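Local coordinates for protein endosialidase (Enterobacteria phage phi92, PDB 4HIZ) that cleaves polysialic acid chains from within, hydrolysing alpha-2,8 and probably also alpha-2,9 linkages between sialic acid units, as a trimeric phage enzyme, at residues M182-R187 / F262-W267; L33-T38 / K47-V52; T283-C288 / I314-L319; E608-L613 / S632-P637. One frame throughout, in Å; residues are numbered along the deposited sequence. Where two conformers were deposited one is given.

Contact 1: residues M182-R187 / F262-W267; sequences MPYYRR and FGTRFW
Met-182 and Thr-264 meet where a short antiparallel strand pair, at the base of a small beta domain inserted in the catalytic beta-propeller, runs out into loop. The Thr-264 hydroxyl donates to Met-182 O over 2.7 Å, in the carbonyl plane and on a lone pair. Pro-183 lies alongside Phe-266, its CD 3.8 Å from Phe-266 CD1, while Trp-497 of the second subunit packs on the same proline. At Tyr-184 the backbone N donates back to Thr-264 OG1, so one hydroxyl bridges two residues of the facing segment, and Tyr-184 O accepts from Thr-264 N at 3.0 Å. The Tyr-184 ring is crossed over one face by Thr-264 CG2, 3.6 Å from the ring centroid, and its CE1 comes in at the edge of the Phe-262 ring; its OH is held by His-208 O. Tyr-185 pairs with Gly-263 in a non-hydrogen-bonded position. Arg-186 and Phe-262 form the hydrogen-bonded pair, closed by Arg-186 N to Phe-262 O and Phe-262 N to Arg-186 O, both 2.9 Å.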
loop_
_atom_site.group_PDB
_atom_site.type_symbol
_atom_site.label_atom_id
_atom_site.label_comp_id
_atom_site.label_asym_id
_atom_site.label_seq_id
_atom_site.Cartn_x
_atom_site.Cartn_y
_atom_site.Cartn_z
ATOM N N MET A 182 0.434 -9.808 -28.954
ATOM C CA MET A 182 0.373 -10.093 -27.523
ATOM C C MET A 182 1.787 -10.186 -26.948
ATOM O O MET A 182 2.729 -10.500 -27.656
ATOM C CB MET A 182 -0.317 -11.444 -27.287
ATOM C CG MET A 182 -1.825 -11.404 -27.477
ATOM S SD MET A 182 -2.660 -10.222 -26.361
ATOM C CE MET A 182 -2.564 -11.103 -24.785
ATOM N N PRO A 183 1.940 -9.933 -25.640
ATOM C CA PRO A 183 3.222 -10.251 -25.007
ATOM C C PRO A 183 3.354 -11.767 -24.944
ATOM O O PRO A 183 2.496 -12.442 -24.370
ATOM C CB PRO A 183 3.065 -9.648 -23.585
ATOM C CG PRO A 183 1.606 -9.445 -23.398
ATOM C CD PRO A 183 0.925 -9.420 -24.691
ATOM N N TYR A 184 4.399 -12.330 -25.549
ATOM C CA TYR A 184 4.545 -13.781 -25.535
ATOM C C TYR A 184 5.986 -14.160 -25.681
ATOM O O TYR A 184 6.826 -13.327 -26.100
ATOM C CB TYR A 184 3.646 -14.489 -26.585
ATOM C CG TYR A 184 4.003 -14.347 -28.079
ATOM C CD1 TYR A 184 5.132 -14.986 -28.602
ATOM C CD2 TYR A 184 3.170 -13.646 -28.954
ATOM C CE1 TYR A 184 5.424 -14.915 -29.944
ATOM C CE2 TYR A 184 3.455 -13.577 -30.314
ATOM C CZ TYR A 184 4.606 -14.197 -30.786
ATOM O OH TYR A 184 4.937 -14.148 -32.143
ATOM N N TYR A 185 6.273 -15.410 -25.318
ATOM C CA TYR A 185 7.627 -15.965 -25.336
ATOM C C TYR A 185 7.589 -17.279 -26.124
ATOM O O TYR A 185 6.611 -18.037 -26.039
ATOM C CB TYR A 185 8.024 -16.280 -23.862
ATOM C CG TYR A 185 9.213 -17.178 -23.752
ATOM C CD1 TYR A 185 10.485 -16.716 -24.085
ATOM C CD2 TYR A 185 9.075 -18.503 -23.327
ATOM C CE1 TYR A 185 11.600 -17.558 -23.985
ATOM C CE2 TYR A 185 10.196 -19.361 -23.252
ATOM C CZ TYR A 185 11.442 -18.878 -23.566
ATOM O OH TYR A 185 12.541 -19.720 -23.474
ATOM N N ARG A 186 8.638 -17.557 -26.895
ATOM C CA ARG A 186 8.765 -18.846 -27.580
ATOM C C ARG A 186 10.191 -19.327 -27.416
ATOM O O ARG A 186 11.129 -18.499 -27.324
ATOM C CB ARG A 186 8.541 -18.672 -29.099
ATOM C CG ARG A 186 7.222 -18.061 -29.469
ATOM C CD ARG A 186 6.090 -19.078 -29.420
ATOM N NE ARG A 186 4.880 -18.510 -30.047
ATOM C CZ ARG A 186 4.575 -18.567 -31.357
ATOM N NH1 ARG A 186 5.346 -19.214 -32.235
ATOM N NH2 ARG A 186 3.452 -17.984 -31.810
ATOM N N ARG A 187 10.370 -20.651 -27.407
ATOM C CA ARG A 187 11.693 -21.257 -27.404
ATOM C C ARG A 187 11.824 -22.200 -28.607
ATOM O O ARG A 187 11.637 -23.408 -28.479
ATOM C CB ARG A 187 11.867 -22.028 -26.111
ATOM C CG ARG A 187 13.294 -22.514 -25.879
ATOM C CD ARG A 187 13.374 -23.234 -24.601
ATOM N NE ARG A 187 14.657 -23.918 -24.467
ATOM C CZ ARG A 187 14.814 -25.245 -24.505
ATOM N NH1 ARG A 187 16.016 -25.762 -24.363
ATOM N NH2 ARG A 187 13.776 -26.056 -24.676
ATOM N N PHE A 262 12.755 -16.230 -28.057
ATOM C CA PHE A 262 12.088 -15.109 -28.705
ATOM C C PHE A 262 11.040 -14.513 -27.780
ATOM O O PHE A 262 10.297 -15.251 -27.128
ATOM C CB PHE A 262 11.386 -15.626 -29.976
ATOM C CG PHE A 262 10.624 -14.558 -30.728
ATOM C CD1 PHE A 262 11.283 -13.701 -31.611
ATOM C CD2 PHE A 262 9.266 -14.387 -30.517
ATOM C CE1 PHE A 262 10.585 -12.709 -32.299
ATOM C CE2 PHE A 262 8.552 -13.371 -31.189
ATOM C CZ PHE A 262 9.220 -12.546 -32.084
ATOM N N GLY A 263 10.959 -13.177 -27.753
ATOM C CA GLY A 263 9.854 -12.530 -27.049
ATOM C C GLY A 263 9.340 -11.359 -27.871
ATOM O O GLY A 263 10.121 -10.654 -28.533
ATOM N N THR A 264 8.024 -11.147 -27.846
ATOM C CA THR A 264 7.538 -9.893 -28.366
ATOM C C THR A 264 7.808 -8.795 -27.327
ATOM O O THR A 264 8.094 -9.085 -26.144
ATOM C CB THR A 264 6.039 -9.936 -28.622
ATOM O OG1 THR A 264 5.379 -10.251 -27.397
ATOM C CG2 THR A 264 5.714 -11.016 -29.677
ATOM N N ARG A 265 7.694 -7.553 -27.773
ATOM C CA ARG A 265 7.733 -6.380 -26.897
ATOM C C ARG A 265 6.438 -5.614 -27.099
ATOM O O ARG A 265 6.371 -4.654 -27.878
ATOM C CB ARG A 265 8.952 -5.504 -27.220
ATOM C CG ARG A 265 10.298 -6.239 -26.975
ATOM C CD ARG A 265 11.466 -5.275 -27.078
ATOM N NE ARG A 265 11.847 -5.016 -28.474
ATOM C CZ ARG A 265 12.077 -3.817 -28.996
ATOM N NH1 ARG A 265 11.908 -2.714 -28.269
ATOM N NH2 ARG A 265 12.469 -3.728 -30.266
ATOM N N PHE A 266 5.387 -6.082 -26.421
ATOM C CA PHE A 266 4.052 -5.522 -26.545
ATOM C C PHE A 266 4.052 -4.000 -26.330
ATOM O O PHE A 266 3.446 -3.238 -27.086
ATOM C CB PHE A 266 3.149 -6.204 -25.487
ATOM C CG PHE A 266 1.761 -5.569 -25.326
ATOM C CD1 PHE A 266 0.722 -5.954 -26.137
ATOM C CD2 PHE A 266 1.511 -4.636 -24.310
ATOM C CE1 PHE A 266 -0.576 -5.411 -25.975
ATOM C CE2 PHE A 266 0.232 -4.079 -24.142
ATOM C CZ PHE A 266 -0.817 -4.476 -24.947
ATOM N N TRP A 267 4.716 -3.564 -25.272
ATOM C CA TRP A 267 4.691 -2.167 -24.881
ATOM C C TRP A 267 5.529 -1.256 -25.742
ATOM O O TRP A 267 5.377 -0.034 -25.651
ATOM C CB TRP A 267 5.110 -2.018 -23.387
ATOM C CG TRP A 267 4.129 -2.692 -22.426
ATOM C CD1 TRP A 267 2.998 -2.132 -21.889
ATOM C CD2 TRP A 267 4.169 -4.051 -21.948
ATOM N NE1 TRP A 267 2.347 -3.056 -21.090
ATOM C CE2 TRP A 267 3.051 -4.232 -21.100
ATOM C CE3 TRP A 267 5.040 -5.124 -22.155
ATOM C CZ2 TRP A 267 2.788 -5.433 -20.443
ATOM C CZ3 TRP A 267 4.792 -6.336 -21.481
ATOM C CH2 TRP A 267 3.668 -6.478 -20.637
#

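Contact 2: residues L33-T38 / K47-V52; sequences LTFKVT and KNAAFV
Val-52 and Phe-35, the two residues that lose most surface to this contact, belong to neighbouring parallel strands of the N-terminal extension, a pairing consistent with its pectate-lyase-like, beta-helix-related family; strand 33-36 is outermost in its sheet within the chain. Val-52 is held through its backbone at both ends: its N donates to Phe-35 O at 2.8 Å, and its O accepts from Val-37 N at 3.0 Å in an almost straight bond (177° at the hydrogen). With CG1 anti to the backbone N (chi1 -177°), CG2 lies beside that N and presses on Thr-34 CG2 at 3.5 Å, tighter than usual for two methyl carbons. On the other face, Phe-35 and Phe-51 point the same way side by side, planes 19° apart but slid so that they barely overlap; Phe-35 CD2 reaches Phe-51 CE1 at 3.6 Å. Ala-50, third by surface lost, gives its carbonyl to Phe-35 N. With polar pairing confined to the backbone, strand bonding sets the register while rings pack on one face and methyl groups on the other.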
loop_
_atom_site.group_PDB
_atom_site.type_symbol
_atom_site.label_atom_id
_atom_site.label_comp_id
_atom_site.label_asym_id
_atom_site.label_seq_id
_atom_site.Cartn_x
_atom_site.Cartn_y
_atom_site.Cartn_z
ATOM N N LEU A 33 -28.956 -30.931 -2.038
ATOM C CA LEU A 33 -30.373 -31.032 -2.336
ATOM C C LEU A 33 -31.044 -29.656 -2.221
ATOM O O LEU A 33 -30.470 -28.700 -1.653
ATOM C CB LEU A 33 -31.024 -32.064 -1.401
ATOM C CG LEU A 33 -30.396 -33.458 -1.610
ATOM C CD1 LEU A 33 -30.885 -34.461 -0.556
ATOM C CD2 LEU A 33 -30.619 -33.983 -3.091
ATOM N N THR A 34 -32.255 -29.555 -2.755
ATOM C CA THR A 34 -32.954 -28.277 -2.861
ATOM C C THR A 34 -34.309 -28.331 -2.141
ATOM O O THR A 34 -35.083 -29.273 -2.321
ATOM C CB THR A 34 -33.146 -27.914 -4.342
ATOM O OG1 THR A 34 -31.858 -27.793 -4.967
ATOM C CG2 THR A 34 -33.871 -26.611 -4.468
ATOM N N PHE A 35 -34.565 -27.339 -1.295
ATOM C CA PHE A 35 -35.828 -27.253 -0.562
ATOM C C PHE A 35 -36.713 -26.197 -1.210
ATOM O O PHE A 35 -36.203 -25.203 -1.691
ATOM C CB PHE A 35 -35.561 -26.818 0.883
ATOM C CG PHE A 35 -34.660 -27.753 1.630
ATOM C CD1 PHE A 35 -35.176 -28.895 2.231
ATOM C CD2 PHE A 35 -33.306 -27.488 1.733
ATOM C CE1 PHE A 35 -34.352 -29.770 2.912
ATOM C CE2 PHE A 35 -32.458 -28.360 2.427
ATOM C CZ PHE A 35 -32.986 -29.502 3.014
ATOM N N LYS A 36 -38.031 -26.380 -1.159
ATOM C CA LYS A 36 -38.960 -25.343 -1.587
ATOM C C LYS A 36 -39.490 -24.681 -0.331
ATOM O O LYS A 36 -40.041 -25.344 0.540
ATOM C CB LYS A 36 -40.116 -25.933 -2.386
ATOM C CG LYS A 36 -39.635 -26.812 -3.525
ATOM C CD LYS A 36 -40.522 -26.688 -4.752
ATOM C CE LYS A 36 -40.020 -27.591 -5.880
ATOM N NZ LYS A 36 -38.531 -27.483 -6.055
ATOM N N VAL A 37 -39.291 -23.382 -0.219
ATOM C CA VAL A 37 -39.562 -22.751 1.063
ATOM C C VAL A 37 -40.547 -21.623 0.906
ATOM O O VAL A 37 -40.667 -21.008 -0.152
ATOM C CB VAL A 37 -38.288 -22.211 1.739
ATOM C CG1 VAL A 37 -37.314 -23.353 2.038
ATOM C CG2 VAL A 37 -37.632 -21.103 0.868
ATOM N N THR A 38 -41.270 -21.364 1.987
ATOM C CA THR A 38 -42.245 -20.291 2.018
ATOM C C THR A 38 -41.583 -18.920 2.258
ATOM O O THR A 38 -42.094 -17.864 1.855
ATOM C CB THR A 38 -43.235 -20.568 3.174
ATOM O OG1 THR A 38 -42.493 -20.684 4.404
ATOM C CG2 THR A 38 -43.995 -21.880 2.934
ATOM N N LYS A 47 -24.993 -25.904 4.966
ATOM C CA LYS A 47 -24.067 -26.037 3.849
ATOM C C LYS A 47 -24.648 -26.981 2.820
ATOM O O LYS A 47 -25.552 -27.769 3.113
ATOM C CB LYS A 47 -22.689 -26.557 4.299
ATOM C CG LYS A 47 -22.665 -28.023 4.715
ATOM C CD LYS A 47 -21.227 -28.554 4.795
ATOM C CE LYS A 47 -21.206 -29.992 5.314
ATOM N NZ LYS A 47 -19.833 -30.535 5.450
ATOM N N ASN A 48 -24.149 -26.858 1.600
ATOM C CA ASN A 48 -24.549 -27.745 0.506
ATOM C C ASN A 48 -26.067 -27.785 0.299
ATOM O O ASN A 48 -26.629 -28.843 0.036
ATOM C CB ASN A 48 -24.034 -29.159 0.776
ATOM C CG ASN A 48 -22.531 -29.194 1.024
ATOM O OD1 ASN A 48 -21.792 -28.311 0.584
ATOM N ND2 ASN A 48 -22.075 -30.218 1.723
ATOM N N ALA A 49 -26.727 -26.634 0.387
ATOM C CA ALA A 49 -28.177 -26.613 0.313
ATOM C C ALA A 49 -28.623 -25.484 -0.593
ATOM O O ALA A 49 -27.925 -24.468 -0.729
ATOM C CB ALA A 49 -28.772 -26.421 1.739
ATOM N N ALA A 50 -29.794 -25.639 -1.199
ATOM C CA ALA A 50 -30.391 -24.533 -1.945
ATOM C C ALA A 50 -31.884 -24.443 -1.666
ATOM O O ALA A 50 -32.517 -25.447 -1.317
ATOM C CB ALA A 50 -30.145 -24.698 -3.420
ATOM N N PHE A 51 -32.438 -23.244 -1.851
ATOM C CA PHE A 51 -33.814 -22.960 -1.442
ATOM C C PHE A 51 -34.544 -22.261 -2.577
ATOM O O PHE A 51 -34.132 -21.189 -3.015
ATOM C CB PHE A 51 -33.808 -22.057 -0.194
ATOM C CG PHE A 51 -32.932 -22.597 0.908
ATOM C CD1 PHE A 51 -33.407 -23.567 1.768
ATOM C CD2 PHE A 51 -31.607 -22.173 1.042
ATOM C CE1 PHE A 51 -32.580 -24.099 2.775
ATOM C CE2 PHE A 51 -30.780 -22.708 2.030
ATOM C CZ PHE A 51 -31.273 -23.677 2.892
ATOM N N VAL A 52 -35.619 -22.868 -3.060
ATOM C CA VAL A 52 -36.438 -22.221 -4.100
ATOM C C VAL A 52 -37.503 -21.377 -3.425
ATOM O O VAL A 52 -38.284 -21.872 -2.590
ATOM C CB VAL A 52 -37.132 -23.239 -4.998
ATOM C CG1 VAL A 52 -37.905 -22.497 -6.114
ATOM C CG2 VAL A 52 -36.094 -24.197 -5.576
#

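Contact 3: residues T283-C288 / I314-L319; sequences TNADLC and ISPRRL
Ile-314 starts the contact by laying its branches against the turn at residues 283-288, part of the loop between strands 272-275 and 291-297 of the catalytic beta-propeller. Its CG2, anti to the backbone N, touches Thr-283 O at 3.5 Å and Ala-285 CB at 3.8 Å, while CG1 faces Cys-288 SG. Pro-316, preceded by a cis peptide bond, places its CD 3.7 Å from Ala-285 CB, so that this one methyl is bordered by both the isoleucine and the proline. Arg-318 carries the polar half. Its chain bends at chi2 (78°), passes Ala-285 O with CD, and brings the guanidinium side-on to Asp-286 in a salt bridge in which NE and NH2 both donate to OD1, at 2.8 and 2.9 Å. The carboxylate and guanidinium planes are 14° apart; NE arrives nearly along the C-O axis of OD1, whereas NH2 comes from the syn side. Pro-316 CG lies over the rim of one guanidinium face, and NH1 bonds to Arg-317 O, which together would restrain the group's rotation. The facing turn is braced from within, since Asn-284 OD1 accepts from Asp-286 N in an Asx turn. Both Ala-285 and Cys-288 rest on Asn-311 of strand 304-311, and Pro-316 packs on Gln-341 of helix 341-344, placing the contact where two propeller-domain loops meet beside the start of strand 318-324.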
loop_
_atom_site.group_PDB
_atom_site.type_symbol
_atom_site.label_atom_id
_atom_site.label_comp_id
_atom_site.label_asym_id
_atom_site.label_seq_id
_atom_site.Cartn_x
_atom_site.Cartn_y
_atom_site.Cartn_z
ATOM N N THR A 283 -28.560 9.274 -37.044
ATOM C CA THR A 283 -30.011 9.235 -36.969
ATOM C C THR A 283 -30.613 8.221 -37.951
ATOM O O THR A 283 -31.818 7.968 -37.926
ATOM C CB THR A 283 -30.632 10.625 -37.174
ATOM O OG1 THR A 283 -30.123 11.179 -38.384
ATOM C CG2 THR A 283 -30.247 11.534 -35.996
ATOM N N ASN A 284 -29.757 7.627 -38.789
ATOM C CA ASN A 284 -30.135 6.503 -39.648
ATOM C C ASN A 284 -30.081 5.222 -38.845
ATOM O O ASN A 284 -28.979 4.786 -38.494
ATOM C CB ASN A 284 -29.135 6.408 -40.787
ATOM C CG ASN A 284 -29.501 5.344 -41.820
ATOM O OD1 ASN A 284 -30.221 4.398 -41.527
ATOM N ND2 ASN A 284 -28.977 5.491 -43.042
ATOM N N ALA A 285 -31.237 4.610 -38.571
ATOM C CA ALA A 285 -31.304 3.407 -37.734
ATOM C C ALA A 285 -30.447 2.248 -38.272
ATOM O O ALA A 285 -30.045 1.355 -37.519
ATOM C CB ALA A 285 -32.759 2.949 -37.559
ATOM N N ASP A 286 -30.192 2.241 -39.574
ATOM C CA ASP A 286 -29.424 1.168 -40.166
ATOM C C ASP A 286 -27.919 1.390 -40.099
ATOM O O ASP A 286 -27.140 0.473 -40.419
ATOM C CB ASP A 286 -29.842 0.969 -41.636
ATOM C CG ASP A 286 -31.209 0.337 -41.777
ATOM O OD1 ASP A 286 -31.576 -0.531 -40.976
ATOM O OD2 ASP A 286 -31.910 0.667 -42.758
ATOM N N LEU A 287 -27.496 2.593 -39.722
ATOM C CA LEU A 287 -26.068 2.842 -39.534
ATOM C C LEU A 287 -25.733 3.028 -38.074
ATOM O O LEU A 287 -24.600 2.718 -37.664
ATOM C CB LEU A 287 -25.648 4.110 -40.266
ATOM C CG LEU A 287 -25.781 4.008 -41.774
ATOM C CD1 LEU A 287 -25.384 5.341 -42.418
ATOM C CD2 LEU A 287 -24.902 2.876 -42.245
ATOM N N CYS A 288 -26.664 3.579 -37.302
ATOM C CA CYS A 288 -26.371 3.970 -35.898
ATOM C C CYS A 288 -25.752 2.818 -35.088
ATOM O O CYS A 288 -26.247 1.684 -35.103
ATOM C CB CYS A 288 -27.659 4.481 -35.178
ATOM S SG CYS A 288 -27.332 5.208 -33.541
ATOM N N ILE A 314 -32.060 4.875 -32.009
ATOM C CA ILE A 314 -33.043 5.201 -33.059
ATOM C C ILE A 314 -33.964 4.002 -33.290
ATOM O O ILE A 314 -33.491 2.905 -33.535
ATOM C CB ILE A 314 -32.333 5.480 -34.406
ATOM C CG1 ILE A 314 -31.124 6.417 -34.239
ATOM C CG2 ILE A 314 -33.336 6.007 -35.451
ATOM C CD1 ILE A 314 -31.448 7.812 -33.700
ATOM N N SER A 315 -35.278 4.176 -33.196
ATOM C CA SER A 315 -36.164 3.085 -33.580
ATOM C C SER A 315 -36.191 3.054 -35.104
ATOM O O SER A 315 -36.248 4.096 -35.723
ATOM C CB SER A 315 -37.591 3.294 -33.079
ATOM O OG SER A 315 -37.641 3.110 -31.687
ATOM N N PRO A 316 -36.176 1.864 -35.704
ATOM C CA PRO A 316 -36.164 0.525 -35.096
ATOM C C PRO A 316 -34.764 0.150 -34.612
ATOM O O PRO A 316 -33.781 0.458 -35.278
ATOM C CB PRO A 316 -36.607 -0.382 -36.254
ATOM C CG PRO A 316 -36.103 0.340 -37.481
ATOM C CD PRO A 316 -36.272 1.813 -37.175
ATOM N N ARG A 317 -34.686 -0.494 -33.449
ATOM C CA ARG A 317 -33.384 -0.964 -32.953
ATOM C C ARG A 317 -32.785 -2.008 -33.887
ATOM O O ARG A 317 -33.513 -2.718 -34.603
ATOM C CB ARG A 317 -33.534 -1.599 -31.571
ATOM C CG ARG A 317 -33.890 -0.603 -30.487
ATOM C CD ARG A 317 -33.560 -1.134 -29.110
ATOM N NE ARG A 317 -33.991 -0.137 -28.154
ATOM C CZ ARG A 317 -33.552 -0.058 -26.927
ATOM N NH1 ARG A 317 -32.651 -0.937 -26.505
ATOM N NH2 ARG A 317 -34.013 0.903 -26.134
ATOM N N ARG A 318 -31.454 -2.117 -33.874
ATOM C CA ARG A 318 -30.765 -3.241 -34.511
ATOM C C ARG A 318 -29.809 -3.826 -33.481
ATOM O O ARG A 318 -29.262 -3.081 -32.672
ATOM C CB ARG A 318 -29.945 -2.806 -35.727
ATOM C CG ARG A 318 -30.742 -2.709 -37.057
ATOM C CD ARG A 318 -31.548 -1.452 -37.079
ATOM N NE ARG A 318 -32.245 -1.298 -38.377
ATOM C CZ ARG A 318 -33.434 -1.823 -38.638
ATOM N NH1 ARG A 318 -34.053 -2.525 -37.689
ATOM N NH2 ARG A 318 -34.012 -1.633 -39.838
ATOM N N LEU A 319 -29.627 -5.139 -33.495
ATOM C CA LEU A 319 -28.664 -5.749 -32.570
ATOM C C LEU A 319 -28.053 -6.918 -33.315
ATOM O O LEU A 319 -28.762 -7.664 -34.019
ATOM C CB LEU A 319 -29.424 -6.242 -31.345
ATOM C CG LEU A 319 -28.533 -6.854 -30.249
ATOM C CD1 LEU A 319 -29.103 -6.554 -28.828
ATOM C CD2 LEU A 319 -28.327 -8.363 -30.429
#

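Contact 4: residues E608-L613 / S632-P637; sequences EQRLIL and SNHTYP
Hydrogen bonds from Asn-633 to Gln-609 carry the polar part of this contact, in the C-terminal part of the chain. Gln-609 OE1 takes two of them. Asn-633 N, 3.1 Å from OE1, approaches nearly along the amide C=O direction, while Asn-633 ND2, 3.0 Å from the same oxygen, stands above the amide plane; the two side-chain amides are turned 47° apart. Gln-609 reaches across because CG is anti to its backbone N (chi1 -174°) and the chain stays extended beyond it. The other end of the amide, NE2, is bonded to Lys-599 O, so both amide ends are engaged and the flip is fixed.

Van der Waals contact comes from His-634, whose CD2 edge faces two carbonyls near the ring plane: Gln-609 O at 3.5 Å and Glu-608 O at 3.6 Å. Its ND1 accepts from Tyr-636 N, which sets the ring's rotation, and Tyr-630 stacks on it.

Within segment 608-613 a salt bridge joins Arg-610 NH1 to Glu-608 OE1 at 2.9 Å. Strand 610-614 lies antiparallel to strand 626-630, whose following loop supplies Asn-633 and His-634. Ser-632 bonds to Asp-623 of the second subunit, and residues 610-613 pair in parallel with a strand of the third, an intersubunit sheet consistent with the phage-fibre clan.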
loop_
_atom_site.group_PDB
_atom_site.type_symbol
_atom_site.label_atom_id
_atom_site.label_comp_id
_atom_site.label_asym_id
_atom_site.label_seq_id
_atom_site.Cartn_x
_atom_site.Cartn_y
_atom_site.Cartn_z
ATOM N N GLU A 608 10.489 38.691 7.474
ATOM C CA GLU A 608 11.694 37.964 7.058
ATOM C C GLU A 608 11.642 37.527 5.600
ATOM O O GLU A 608 12.655 37.035 5.070
ATOM C CB GLU A 608 11.876 36.687 7.886
ATOM C CG GLU A 608 12.124 36.973 9.375
ATOM C CD GLU A 608 13.559 37.396 9.666
ATOM O OE1 GLU A 608 14.494 36.920 9.007
ATOM O OE2 GLU A 608 13.764 38.196 10.591
ATOM N N GLN A 609 10.486 37.687 4.960
ATOM C CA GLN A 609 10.213 37.018 3.669
ATOM C C GLN A 609 11.321 37.189 2.627
ATOM O O GLN A 609 11.568 38.308 2.134
ATOM C CB GLN A 609 8.907 37.523 3.050
ATOM C CG GLN A 609 8.537 36.737 1.779
ATOM C CD GLN A 609 7.335 37.358 1.073
ATOM O OE1 GLN A 609 7.129 38.572 1.137
ATOM N NE2 GLN A 609 6.536 36.529 0.406
ATOM N N ARG A 610 11.950 36.067 2.263
ATOM C CA ARG A 610 12.971 36.103 1.221
ATOM C C ARG A 610 13.331 34.694 0.786
ATOM O O ARG A 610 13.109 33.706 1.514
ATOM C CB ARG A 610 14.230 36.813 1.742
ATOM C CG ARG A 610 14.969 36.044 2.879
ATOM C CD ARG A 610 15.928 37.013 3.555
ATOM N NE ARG A 610 16.815 36.414 4.562
ATOM C CZ ARG A 610 16.471 36.183 5.823
ATOM N NH1 ARG A 610 15.221 36.428 6.265
ATOM N NH2 ARG A 610 17.396 35.710 6.658
ATOM N N LEU A 611 13.887 34.627 -0.413
ATOM C CA LEU A 611 14.396 33.376 -0.959
ATOM C C LEU A 611 15.923 33.479 -0.976
ATOM O O LEU A 611 16.467 34.484 -1.443
ATOM C CB LEU A 611 13.853 33.180 -2.397
ATOM C CG LEU A 611 14.312 31.875 -3.090
ATOM C CD1 LEU A 611 13.813 30.604 -2.377
ATOM C CD2 LEU A 611 13.903 31.845 -4.591
ATOM N N ILE A 612 16.617 32.459 -0.459
ATOM C CA ILE A 612 18.094 32.503 -0.399
ATOM C C ILE A 612 18.647 31.356 -1.254
ATOM O O ILE A 612 18.414 30.181 -0.967
ATOM C CB ILE A 612 18.655 32.357 1.038
ATOM C CG1 ILE A 612 17.973 33.379 1.965
ATOM C CG2 ILE A 612 20.192 32.553 1.007
ATOM C CD1 ILE A 612 18.387 33.184 3.448
ATOM N N LEU A 613 19.380 31.698 -2.299
ATOM C CA LEU A 613 20.000 30.697 -3.161
ATOM C C LEU A 613 21.446 30.613 -2.739
ATOM O O LEU A 613 22.117 31.637 -2.664
ATOM C CB LEU A 613 19.921 31.151 -4.614
ATOM C CG LEU A 613 18.506 31.423 -5.123
ATOM C CD1 LEU A 613 18.603 32.260 -6.367
ATOM C CD2 LEU A 613 17.806 30.106 -5.418
ATOM N N SER A 632 7.966 41.266 -0.830
ATOM C CA SER A 632 7.252 42.512 -0.552
ATOM C C SER A 632 6.907 42.695 0.925
ATOM O O SER A 632 6.627 43.828 1.368
ATOM C CB SER A 632 5.986 42.550 -1.414
ATOM O OG SER A 632 5.102 41.492 -1.054
ATOM N N ASN A 633 6.913 41.600 1.684
ATOM C CA ASN A 633 6.608 41.707 3.125
ATOM C C ASN A 633 7.844 41.922 3.980
ATOM O O ASN A 633 7.726 42.190 5.171
ATOM C CB ASN A 633 5.877 40.463 3.629
ATOM C CG ASN A 633 4.518 40.318 3.027
ATOM O OD1 ASN A 633 3.573 40.900 3.518
ATOM N ND2 ASN A 633 4.407 39.562 1.946
ATOM N N HIS A 634 9.031 41.839 3.376
ATOM C CA HIS A 634 10.252 41.995 4.140
ATOM C C HIS A 634 10.344 43.404 4.773
ATOM O O HIS A 634 9.805 44.366 4.228
ATOM C CB HIS A 634 11.457 41.792 3.211
ATOM C CG HIS A 634 12.740 41.579 3.944
ATOM N ND1 HIS A 634 13.482 42.617 4.469
ATOM C CD2 HIS A 634 13.414 40.441 4.242
ATOM C CE1 HIS A 634 14.551 42.123 5.075
ATOM N NE2 HIS A 634 14.539 40.805 4.938
ATOM N N THR A 635 11.017 43.521 5.912
ATOM C CA THR A 635 11.326 44.838 6.476
ATOM C C THR A 635 11.826 45.857 5.440
ATOM O O THR A 635 11.453 47.047 5.488
ATOM C CB THR A 635 12.412 44.690 7.551
ATOM O OG1 THR A 635 11.921 43.818 8.562
ATOM C CG2 THR A 635 12.779 46.043 8.169
ATOM N N TYR A 636 12.684 45.388 4.527
ATOM C CA TYR A 636 13.171 46.195 3.410
ATOM C C TYR A 636 12.647 45.548 2.131
ATOM O O TYR A 636 13.305 44.708 1.524
ATOM C CB TYR A 636 14.702 46.229 3.413
ATOM C CG TYR A 636 15.247 46.731 4.728
ATOM C CD1 TYR A 636 15.180 48.079 5.050
ATOM C CD2 TYR A 636 15.832 45.861 5.643
ATOM C CE1 TYR A 636 15.681 48.559 6.262
ATOM C CE2 TYR A 636 16.327 46.334 6.867
ATOM C CZ TYR A 636 16.250 47.680 7.164
ATOM O OH TYR A 636 16.738 48.144 8.368
ATOM N N PRO A 637 11.434 45.920 1.726
ATOM C CA PRO A 637 10.775 45.163 0.659
ATOM C C PRO A 637 11.554 45.156 -0.661
ATOM O O PRO A 637 12.143 46.174 -1.066
ATOM C CB PRO A 637 9.444 45.924 0.439
ATOM C CG PRO A 637 9.257 46.724 1.640
ATOM C CD PRO A 637 10.586 47.000 2.260
#

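Contact 1 is the buried one, contact 2 is partly buried, and contacts 3 and 4 lie at the surface. Contacts 1 and 2 join strands, antiparallel in the first and parallel in the second; the bonds of contact 2 are all backbone, whereas contact 1 also uses a threonine hydroxyl. Contact 3 pairs an apolar patch of isoleucine, alanine and proline with a salt bridge, and contact 4 relies on hydrogen bonds to a glutamine side-chain oxygen. Contacts 1 and 3 belong to the propeller range, with centres about 41 Å apart. Contacts 2 and 4, about 79 Å apart between centres, lie on opposite sides of the chain's centre. Other subunits touch contacts 1 and 4; no other chain of the assembly touches contacts 2 and 3.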